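Local coordinates for protein putative NAD(P)H nitroreductase MhqN (Bacillus subtilis, PDB 3BEM) that probably acts as an FMN-dependent, NAD(P)H-using nitroreductase and may contribute to the breakdown of aromatic compounds, at residues H122-Q125 with D126-F130; K209-N212 with E213-Y217; E107-V111 with L112-N116; E174-K177 with R178-I182. The protein carries 3 engineered substitutions. One frame throughout, in Å; residues are numbered along the deposited sequence.

Overall arrangement
All four contacts are local, each made along one continuous piece of chain. Interactions 1 and 3 belong to consecutive helices, 117-134 and 102-111, and touch each other where Met123 packs on Leu109 and Leu115; both lie at the surface, the first on regular helical bonds, the second on a Schellman ending. Interactions 2 and 4 are partly buried and lie on opposite sides of the chain's centre, about 39 Å apart between centres. Interaction 4 ends helix 173-180 and packs apolar side chains toward the central antiparallel sheet and helix 67-76. Interaction 2, by contrast, is a loop of overlapping turns whose apolar side chains and lysine meet the second subunit of the homodimer.

Interaction 1: H122-Q125 with D126-F130; sequences HMVQ and DTVSF
Asp126 lies one helical turn beyond His122 and folds back toward it. Its CB and CG are each 3.5 Å from His122 O, the carbonyl that receives the Asp126 amide, and CG has His122 NE2 as its next neighbour. At the tip, OD1 stands over one face of the imidazole, 3.5 Å from His122 CE1, while OD2 is 3.1 Å from His122 NE2 at too poor an angle for a hydrogen bond. Carboxylate and ring planes are steeply inclined, 73° apart, and any attraction between them is probably electrostatic.

Further on, Ser129 OG donates to Gln125 O at 2.9 Å. With chi1 at 72° the hydroxyl sits between its own backbone N and carbonyl carbon; Ser129 N grips the same oxygen from the opposite face of its plane. Without the hydroxyl, as with an alanine here, Gln125 O would probably keep only the amide of this residue. Val124 CG1 and Val128 CG2 lie side by side at 4.1 Å; Val124 packs on helix 102-111 and Val128 on Tyr99, while the Thr127 hydroxyl is hydrogen-bonded to Tyr106 OH of that helix. Exposed His122, Gln125 and Asp126 thus contrast with inward Val124 and Thr127 on an alpha-helix with i to i+4 bonding, its serine hydroxyl bonded back to the i-4 carbonyl.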
loop_
_atom_site.group_PDB
_atom_site.type_symbol
_atom_site.label_atom_id
_atom_site.label_comp_id
_atom_site.label_asym_id
_atom_site.label_seq_id
_atom_site.Cartn_x
_atom_site.Cartn_y
_atom_site.Cartn_z
ATOM N N HIS B 122 20.112 21.320 5.509
ATOM C CA HIS B 122 20.747 20.041 5.230
ATOM C C HIS B 122 19.676 18.953 5.019
ATOM O O HIS B 122 19.776 18.120 4.102
ATOM C CB HIS B 122 21.659 19.634 6.392
ATOM C CG HIS B 122 22.307 18.303 6.197
ATOM N ND1 HIS B 122 23.362 18.115 5.327
ATOM C CD2 HIS B 122 22.033 17.086 6.730
ATOM C CE1 HIS B 122 23.717 16.845 5.342
ATOM N NE2 HIS B 122 22.915 16.193 6.169
HETATM N N MSE B 123 18.674 18.967 5.891
HETATM C CA MSE B 123 17.610 17.951 5.814
HETATM C C MSE B 123 16.825 18.064 4.505
HETATM O O MSE B 123 16.522 17.046 3.863
HETATM C CB MSE B 123 16.681 18.061 6.982
HETATM C CG MSE B 123 15.553 17.074 6.939
HETATM SE SE MSE B 123 14.289 17.338 8.392
HETATM C CE MSE B 123 15.488 16.775 9.863
ATOM N N VAL B 124 16.452 19.282 4.143
ATOM C CA VAL B 124 15.780 19.545 2.859
ATOM C C VAL B 124 16.684 19.068 1.710
ATOM O O VAL B 124 16.270 18.298 0.819
ATOM C CB VAL B 124 15.433 21.039 2.715
ATOM C CG1 VAL B 124 14.898 21.338 1.338
ATOM C CG2 VAL B 124 14.491 21.549 3.823
ATOM N N GLN B 125 17.965 19.447 1.766
ATOM C CA GLN B 125 18.918 19.017 0.730
ATOM C C GLN B 125 19.097 17.505 0.612
ATOM O O GLN B 125 19.144 16.999 -0.511
ATOM C CB GLN B 125 20.295 19.727 0.907
ATOM C CG GLN B 125 20.223 21.186 0.480
ATOM C CD GLN B 125 21.526 21.984 0.726
ATOM O OE1 GLN B 125 22.386 21.584 1.538
ATOM N NE2 GLN B 125 21.666 23.123 0.014
ATOM N N ASP B 126 19.149 16.779 1.735
ATOM C CA ASP B 126 19.194 15.313 1.738
ATOM C C ASP B 126 17.985 14.727 0.989
ATOM O O ASP B 126 18.151 13.862 0.121
ATOM C CB ASP B 126 19.198 14.744 3.170
ATOM C CG ASP B 126 20.607 14.726 3.833
ATOM O OD1 ASP B 126 21.632 15.002 3.163
ATOM O OD2 ASP B 126 20.666 14.414 5.055
ATOM N N THR B 127 16.778 15.202 1.312
ATOM C CA THR B 127 15.557 14.666 0.716
ATOM C C THR B 127 15.474 14.980 -0.772
ATOM O O THR B 127 15.262 14.114 -1.593
ATOM C CB THR B 127 14.282 15.192 1.436
ATOM O OG1 THR B 127 14.289 14.738 2.797
ATOM C CG2 THR B 127 13.008 14.675 0.749
ATOM N N VAL B 128 15.697 16.234 -1.123
ATOM C CA VAL B 128 15.674 16.640 -2.530
ATOM C C VAL B 128 16.712 15.884 -3.360
ATOM O O VAL B 128 16.400 15.338 -4.427
ATOM C CB VAL B 128 15.815 18.167 -2.630
ATOM C CG1 VAL B 128 15.907 18.640 -4.071
ATOM C CG2 VAL B 128 14.622 18.796 -1.912
ATOM N N SER B 129 17.943 15.816 -2.861
ATOM C CA SER B 129 18.962 15.136 -3.604
ATOM C C SER B 129 18.745 13.623 -3.686
ATOM O O SER B 129 19.108 13.044 -4.673
ATOM C CB SER B 129 20.368 15.471 -3.076
ATOM O OG SER B 129 20.597 14.859 -1.833
ATOM N N PHE B 130 18.154 13.008 -2.667
ATOM C CA PHE B 130 17.792 11.587 -2.750
ATOM C C PHE B 130 16.941 11.321 -4.014
ATOM O O PHE B 130 17.223 10.410 -4.786
ATOM C CB PHE B 130 17.029 11.131 -1.506
ATOM C CG PHE B 130 16.917 9.643 -1.378
ATOM C CD1 PHE B 130 15.860 8.960 -1.945
ATOM C CD2 PHE B 130 17.874 8.918 -0.684
ATOM C CE1 PHE B 130 15.732 7.595 -1.828
ATOM C CE2 PHE B 130 17.762 7.545 -0.564
ATOM C CZ PHE B 130 16.697 6.877 -1.157
HETATM O O HOH W 1 16.030 14.052 4.817
#

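Interaction 2: K209-N212 with E213-Y217; sequences KPVN and EFVEY
Val211 O receives two amides, Phe214 N at 3.0 Å from above the carbonyl plane and Val215 N at 2.9 Å nearly in line with its C=O bond, and Glu213 N reaches back to Pro210 O, so the chain coils through overlapping turns before strand 215-217. Proline suits the entry to this coil, since its ring restrains phi, here -60°, to a value that fits the start of the turn.

Val211 points its two methyls at different partners. CG1 lies 3.8 Å from Val215 CG2, the two side chains running alongside each other, whereas CG2 meets the Phe214 ring at CE2, 4.1 Å away. With chi1 at 74°, the Phe214 ring folds back over the turn: Val211 O lies over one face, toward the rim, and Lys209 O comes in at the edge, 3.8 Å from CE2. On the solvent flank the Glu213 carboxylate carbon rests 3.6 Å from Pro210 CD, and water 2 donates to both Asn212 OD1 and Glu213 OE2, whose amide and carboxylate planes are nearly parallel, 8° apart.

The other subunit packs on the buried flank: its Phe44 meets Val215, its Glu45 Val211 and its Thr59 Phe214. Val215 to Tyr217 pair in parallel with a strand of that subunit, in keeping with the C-terminal arm by which many nitroreductases embrace their partner. Backbone bonds thus set the turn; the dimer face mixes apolar packing with the Lys209 ammonium bonded to Leu56 O of the second subunit, while Asn212 and Glu213 share a water on the exposed side.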
loop_
_atom_site.group_PDB
_atom_site.type_symbol
_atom_site.label_atom_id
_atom_site.label_comp_id
_atom_site.label_asym_id
_atom_site.label_seq_id
_atom_site.Cartn_x
_atom_site.Cartn_y
_atom_site.Cartn_z
ATOM N N LYS B 209 -2.754 -18.161 -2.107
ATOM C CA LYS B 209 -1.534 -18.893 -1.886
ATOM C C LYS B 209 -1.305 -18.975 -0.372
ATOM O O LYS B 209 -1.423 -17.978 0.319
ATOM C CB LYS B 209 -0.329 -18.172 -2.544
ATOM C CG LYS B 209 -0.337 -18.028 -4.093
ATOM C CD LYS B 209 0.649 -16.860 -4.567
ATOM C CE LYS B 209 0.598 -16.598 -6.101
ATOM N NZ LYS B 209 1.434 -15.458 -6.720
ATOM N N PRO B 210 -0.915 -20.152 0.139
ATOM C CA PRO B 210 -0.454 -20.280 1.524
ATOM C C PRO B 210 0.751 -19.439 1.807
ATOM O O PRO B 210 1.554 -19.161 0.906
ATOM C CB PRO B 210 -0.030 -21.760 1.622
ATOM C CG PRO B 210 -0.773 -22.417 0.602
ATOM C CD PRO B 210 -0.825 -21.445 -0.551
ATOM N N VAL B 211 0.943 -19.112 3.077
ATOM C CA VAL B 211 2.059 -18.306 3.509
ATOM C C VAL B 211 3.394 -18.900 3.064
ATOM O O VAL B 211 4.311 -18.142 2.658
ATOM C CB VAL B 211 2.028 -18.073 5.020
ATOM C CG1 VAL B 211 3.364 -17.507 5.520
ATOM C CG2 VAL B 211 0.810 -17.177 5.440
ATOM N N ASN B 212 3.523 -20.233 3.129
ATOM C CA ASN B 212 4.765 -20.854 2.762
ATOM C C ASN B 212 5.077 -20.835 1.262
ATOM O O ASN B 212 6.188 -21.183 0.861
ATOM C CB ASN B 212 4.904 -22.249 3.370
ATOM C CG ASN B 212 3.985 -23.264 2.796
ATOM O OD1 ASN B 212 3.321 -23.077 1.790
ATOM N ND2 ASN B 212 3.948 -24.421 3.465
ATOM N N GLU B 213 4.142 -20.361 0.451
ATOM C CA GLU B 213 4.407 -20.084 -0.963
ATOM C C GLU B 213 4.739 -18.621 -1.292
ATOM O O GLU B 213 5.080 -18.313 -2.437
ATOM C CB GLU B 213 3.221 -20.501 -1.781
ATOM C CG GLU B 213 3.088 -22.011 -1.750
ATOM C CD GLU B 213 1.955 -22.489 -2.608
ATOM O OE1 GLU B 213 1.494 -21.713 -3.493
ATOM O OE2 GLU B 213 1.546 -23.637 -2.369
ATOM N N PHE B 214 4.584 -17.713 -0.337
ATOM C CA PHE B 214 5.020 -16.342 -0.577
ATOM C C PHE B 214 5.974 -15.716 0.419
ATOM O O PHE B 214 6.381 -14.572 0.214
ATOM C CB PHE B 214 3.833 -15.449 -0.871
ATOM C CG PHE B 214 2.970 -15.085 0.324
ATOM C CD1 PHE B 214 3.248 -13.963 1.087
ATOM C CD2 PHE B 214 1.828 -15.804 0.631
ATOM C CE1 PHE B 214 2.425 -13.614 2.177
ATOM C CE2 PHE B 214 0.986 -15.411 1.705
ATOM C CZ PHE B 214 1.304 -14.342 2.458
ATOM N N VAL B 215 6.351 -16.453 1.464
ATOM C CA VAL B 215 7.328 -15.985 2.414
ATOM C C VAL B 215 8.478 -16.974 2.480
ATOM O O VAL B 215 8.257 -18.185 2.580
ATOM C CB VAL B 215 6.721 -15.898 3.790
ATOM C CG1 VAL B 215 7.794 -15.455 4.767
ATOM C CG2 VAL B 215 5.489 -14.941 3.796
ATOM N N GLU B 216 9.684 -16.461 2.318
ATOM C CA GLU B 216 10.946 -17.176 2.494
ATOM C C GLU B 216 11.625 -16.650 3.759
ATOM O O GLU B 216 11.832 -15.432 3.900
ATOM C CB GLU B 216 11.853 -16.918 1.292
ATOM C CG GLU B 216 13.297 -17.542 1.430
ATOM C CD GLU B 216 14.284 -17.114 0.320
ATOM O OE1 GLU B 216 13.843 -16.484 -0.666
ATOM O OE2 GLU B 216 15.493 -17.462 0.430
ATOM N N TYR B 217 11.948 -17.551 4.692
ATOM C CA TYR B 217 12.739 -17.172 5.868
ATOM C C TYR B 217 14.212 -17.463 5.664
ATOM O O TYR B 217 14.569 -18.502 5.141
ATOM C CB TYR B 217 12.265 -17.923 7.105
ATOM C CG TYR B 217 10.871 -17.533 7.533
ATOM C CD1 TYR B 217 10.660 -16.410 8.298
ATOM C CD2 TYR B 217 9.780 -18.298 7.219
ATOM C CE1 TYR B 217 9.399 -16.027 8.674
ATOM C CE2 TYR B 217 8.518 -17.916 7.596
ATOM C CZ TYR B 217 8.354 -16.782 8.359
ATOM O OH TYR B 217 7.116 -16.375 8.776
HETATM O O HOH W 2 2.225 -24.916 0.434
#

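Interaction 3: E107-V111 with L112-N116; sequences EGLKV and LGILN
Leu109 is the hub of this turn, touching both Ile114 and Leu115. Its CD2 methyl meets Ile114 CD1 at 3.9 Å, the two side chains crossing at a slant, while its CB lies 3.8 Å from Leu115 CD1, with those two side chains running alongside each other. Branched apolar residues suit these positions because Ile114 and Leu115 each bring a methyl against Leu109.

Beneath them, Leu109 O accepts two amides: Ile114 N at 2.9 Å, close to the direction of the carbonyl bond, and Leu115 N at 3.1 Å from above the carbonyl plane. The Ile114 bond, together with Gly113 N to Lys110 O at 3.0 Å, forms a Schellman motif that closes helix 102-111, and the Leu109-Ile114 contact is the apolar pair that often accompanies it. Gly113 adopts phi 79°, which a residue without a side chain takes at little cost.

Lys110 adds a CA-H...O contact, its CA lying 3.5 Å from Leu115 O, and water 3 donates to both Lys110 O and Leu115 O, tying the helix end to the outgoing chain. Farther out, Met123 of helix 117-134 packs on Leu109 and Leu115, and Asn116 caps that helix through OD1, accepting from Glu119 N.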
loop_
_atom_site.group_PDB
_atom_site.type_symbol
_atom_site.label_atom_id
_atom_site.label_comp_id
_atom_site.label_asym_id
_atom_site.label_seq_id
_atom_site.Cartn_x
_atom_site.Cartn_y
_atom_site.Cartn_z
ATOM N N GLU B 107 9.633 22.853 7.568
ATOM C CA GLU B 107 9.855 24.211 8.088
ATOM C C GLU B 107 9.455 24.363 9.552
ATOM O O GLU B 107 10.124 25.057 10.308
ATOM C CB GLU B 107 9.121 25.211 7.227
ATOM C CG GLU B 107 9.707 26.588 7.359
ATOM C CD GLU B 107 9.338 27.528 6.223
ATOM O OE1 GLU B 107 8.491 27.171 5.382
ATOM O OE2 GLU B 107 9.917 28.645 6.188
ATOM N N GLY B 108 8.381 23.707 9.986
ATOM C CA GLY B 108 7.978 23.824 11.400
ATOM C C GLY B 108 9.038 23.346 12.392
ATOM O O GLY B 108 9.111 23.829 13.520
ATOM N N LEU B 109 9.845 22.374 11.977
ATOM C CA LEU B 109 11.011 21.914 12.766
ATOM C C LEU B 109 11.968 23.084 13.051
ATOM O O LEU B 109 12.496 23.178 14.132
ATOM C CB LEU B 109 11.768 20.812 12.054
ATOM C CG LEU B 109 10.917 19.529 11.904
ATOM C CD1 LEU B 109 11.636 18.616 10.963
ATOM C CD2 LEU B 109 10.707 18.897 13.248
ATOM N N LYS B 110 12.163 23.975 12.080
ATOM C CA LYS B 110 12.995 25.152 12.297
ATOM C C LYS B 110 12.291 26.177 13.183
ATOM O O LYS B 110 12.887 26.720 14.158
ATOM C CB LYS B 110 13.349 25.752 10.935
ATOM C CG LYS B 110 14.344 26.884 10.934
ATOM C CD LYS B 110 15.019 26.992 9.560
ATOM C CE LYS B 110 14.324 27.950 8.609
ATOM N NZ LYS B 110 14.673 29.396 8.909
ATOM N N VAL B 111 11.047 26.460 12.857
ATOM C CA VAL B 111 10.258 27.447 13.629
ATOM C C VAL B 111 10.118 27.052 15.103
ATOM O O VAL B 111 10.227 27.905 15.990
ATOM C CB VAL B 111 8.904 27.732 12.987
ATOM C CG1 VAL B 111 7.965 28.462 13.944
ATOM C CG2 VAL B 111 9.099 28.466 11.693
ATOM N N LEU B 112 9.968 25.755 15.378
ATOM C CA LEU B 112 9.846 25.268 16.761
ATOM C C LEU B 112 11.167 25.108 17.457
ATOM O O LEU B 112 11.197 24.736 18.635
ATOM C CB LEU B 112 9.130 23.918 16.801
ATOM C CG LEU B 112 7.643 23.985 16.505
ATOM C CD1 LEU B 112 7.088 22.564 16.485
ATOM C CD2 LEU B 112 6.932 24.849 17.518
ATOM N N GLY B 113 12.264 25.352 16.751
ATOM C CA GLY B 113 13.590 25.309 17.364
ATOM C C GLY B 113 14.115 23.905 17.538
ATOM O O GLY B 113 15.054 23.685 18.307
ATOM N N ILE B 114 13.536 22.951 16.810
ATOM C CA ILE B 114 14.021 21.583 16.823
ATOM C C ILE B 114 15.266 21.449 15.976
ATOM O O ILE B 114 16.218 20.783 16.383
ATOM C CB ILE B 114 12.921 20.611 16.369
ATOM C CG1 ILE B 114 11.797 20.614 17.413
ATOM C CG2 ILE B 114 13.481 19.224 16.131
ATOM C CD1 ILE B 114 10.410 20.334 16.816
ATOM N N LEU B 115 15.276 22.082 14.807
ATOM C CA LEU B 115 16.488 22.183 13.999
ATOM C C LEU B 115 16.872 23.638 13.867
ATOM O O LEU B 115 16.027 24.513 13.850
ATOM C CB LEU B 115 16.237 21.623 12.609
ATOM C CG LEU B 115 15.640 20.238 12.525
ATOM C CD1 LEU B 115 15.333 20.014 11.075
ATOM C CD2 LEU B 115 16.678 19.272 13.034
ATOM N N ASN B 116 18.163 23.892 13.759
ATOM C CA ASN B 116 18.629 25.227 13.407
ATOM C C ASN B 116 18.642 25.371 11.886
ATOM O O ASN B 116 18.338 24.400 11.168
ATOM C CB ASN B 116 19.991 25.502 14.025
ATOM C CG ASN B 116 21.095 24.639 13.466
ATOM O OD1 ASN B 116 21.094 24.257 12.297
ATOM N ND2 ASN B 116 22.070 24.347 14.305
HETATM O O HOH W 3 15.453 27.055 14.379
#

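Interaction 4: E174-K177 with R178-I182; sequences EAVK and RILNI
Arg178 lays one face of its guanidinium over the backbone of the preceding turn, with Ala175 CA 3.5 Å above the plane toward the rim, and NH2 3.7 Å from Ala175 CB. The pair lies near the C-terminal end of helix 173-180 in the nitroreductase fold, and a bend at chi3 (-63°) turns the guanidinium back along that helix. Alanine suits the place, since its small side chain lets the group come close to CA, with the methyl touching NH2. Glu174 OE1 stays 4.1 Å from Arg178 NH1, too far for a salt bridge, though the opposite charges would probably still attract.

Asn181 leaves helical geometry with positive phi. On the inner side Val176 CG1 meets Leu180 CD1 at 3.9 Å, side by side, and both residues reach Leu91 on strand 88-95 of the central sheet; Ile182 packs on Leu93 of the same strand.

Lys177 crosses Ile182 at about a right angle: its chain, bent at chi2 and chi3, presses CD against Ile182 CG2 at 3.5 Å and carries NZ to Phe186 O, which it hydrogen-bonds. Shortened to an alanine, the side chain would probably leave Phe186 O without that donor and uncover the Ile182 methyl. The backbone closes the turn as well, Ile182 N donating to Lys177 O at 3.1 Å, in the carbonyl plane and on a lone pair.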
loop_
_atom_site.group_PDB
_atom_site.type_symbol
_atom_site.label_atom_id
_atom_site.label_comp_id
_atom_site.label_asym_id
_atom_site.label_seq_id
_atom_site.Cartn_x
_atom_site.Cartn_y
_atom_site.Cartn_z
ATOM N N GLU B 174 -4.971 8.306 -18.809
ATOM C CA GLU B 174 -5.023 9.514 -19.634
ATOM C C GLU B 174 -6.429 10.087 -19.765
ATOM O O GLU B 174 -6.622 11.286 -19.640
ATOM C CB GLU B 174 -4.560 9.187 -21.052
ATOM C CG GLU B 174 -3.079 9.081 -21.253
ATOM C CD GLU B 174 -2.732 9.337 -22.723
ATOM O OE1 GLU B 174 -2.965 10.483 -23.178
ATOM O OE2 GLU B 174 -2.269 8.402 -23.417
ATOM N N ALA B 175 -7.394 9.220 -20.031
ATOM C CA ALA B 175 -8.778 9.637 -20.127
ATOM C C ALA B 175 -9.287 10.225 -18.813
ATOM O O ALA B 175 -10.006 11.257 -18.790
ATOM C CB ALA B 175 -9.633 8.456 -20.560
ATOM N N VAL B 176 -8.959 9.543 -17.712
ATOM C CA VAL B 176 -9.343 10.014 -16.395
ATOM C C VAL B 176 -8.741 11.374 -16.152
ATOM O O VAL B 176 -9.400 12.274 -15.628
ATOM C CB VAL B 176 -8.911 9.011 -15.283
ATOM C CG1 VAL B 176 -9.070 9.631 -13.884
ATOM C CG2 VAL B 176 -9.727 7.693 -15.426
ATOM N N LYS B 177 -7.468 11.554 -16.518
ATOM C CA LYS B 177 -6.846 12.862 -16.285
ATOM C C LYS B 177 -7.557 13.945 -17.111
ATOM O O LYS B 177 -7.763 15.085 -16.621
ATOM C CB LYS B 177 -5.345 12.859 -16.562
ATOM C CG LYS B 177 -4.530 12.033 -15.575
ATOM C CD LYS B 177 -3.285 12.719 -15.038
ATOM C CE LYS B 177 -2.031 12.383 -15.794
ATOM N NZ LYS B 177 -0.825 12.974 -15.097
ATOM N N ARG B 178 -7.924 13.636 -18.355
ATOM C CA ARG B 178 -8.623 14.642 -19.170
ATOM C C ARG B 178 -10.000 14.960 -18.594
ATOM O O ARG B 178 -10.434 16.096 -18.579
ATOM C CB ARG B 178 -8.854 14.178 -20.589
ATOM C CG ARG B 178 -7.659 14.136 -21.441
ATOM C CD ARG B 178 -8.074 14.032 -22.899
ATOM N NE ARG B 178 -8.797 12.802 -23.171
ATOM C CZ ARG B 178 -8.228 11.606 -23.317
ATOM N NH1 ARG B 178 -6.910 11.459 -23.267
ATOM N NH2 ARG B 178 -8.987 10.544 -23.559
ATOM N N ILE B 179 -10.731 13.940 -18.183
ATOM C CA ILE B 179 -12.070 14.162 -17.649
ATOM C C ILE B 179 -12.058 14.962 -16.373
ATOM O O ILE B 179 -12.926 15.811 -16.174
ATOM C CB ILE B 179 -12.806 12.822 -17.422
ATOM C CG1 ILE B 179 -13.068 12.116 -18.739
ATOM C CG2 ILE B 179 -14.115 13.007 -16.670
ATOM C CD1 ILE B 179 -13.320 10.640 -18.529
ATOM N N LEU B 180 -11.098 14.690 -15.493
ATOM C CA LEU B 180 -11.051 15.307 -14.162
ATOM C C LEU B 180 -10.080 16.466 -14.058
ATOM O O LEU B 180 -9.915 17.000 -12.974
ATOM C CB LEU B 180 -10.705 14.259 -13.099
ATOM C CG LEU B 180 -11.713 13.103 -13.015
ATOM C CD1 LEU B 180 -11.270 12.112 -11.916
ATOM C CD2 LEU B 180 -13.175 13.560 -12.826
ATOM N N ASN B 181 -9.420 16.839 -15.148
ATOM C CA ASN B 181 -8.460 17.922 -15.135
ATOM C C ASN B 181 -7.328 17.748 -14.121
ATOM O O ASN B 181 -7.053 18.634 -13.308
ATOM C CB ASN B 181 -9.202 19.245 -14.901
ATOM C CG ASN B 181 -8.321 20.452 -15.114
ATOM O OD1 ASN B 181 -7.385 20.411 -15.924
ATOM N ND2 ASN B 181 -8.610 21.543 -14.386
ATOM N N ILE B 182 -6.635 16.624 -14.204
ATOM C CA ILE B 182 -5.572 16.329 -13.276
ATOM C C ILE B 182 -4.238 16.736 -13.884
ATOM O O ILE B 182 -3.944 16.370 -15.007
ATOM C CB ILE B 182 -5.588 14.809 -12.891
ATOM C CG1 ILE B 182 -6.862 14.487 -12.049
ATOM C CG2 ILE B 182 -4.305 14.416 -12.133
ATOM C CD1 ILE B 182 -7.209 13.033 -12.014
#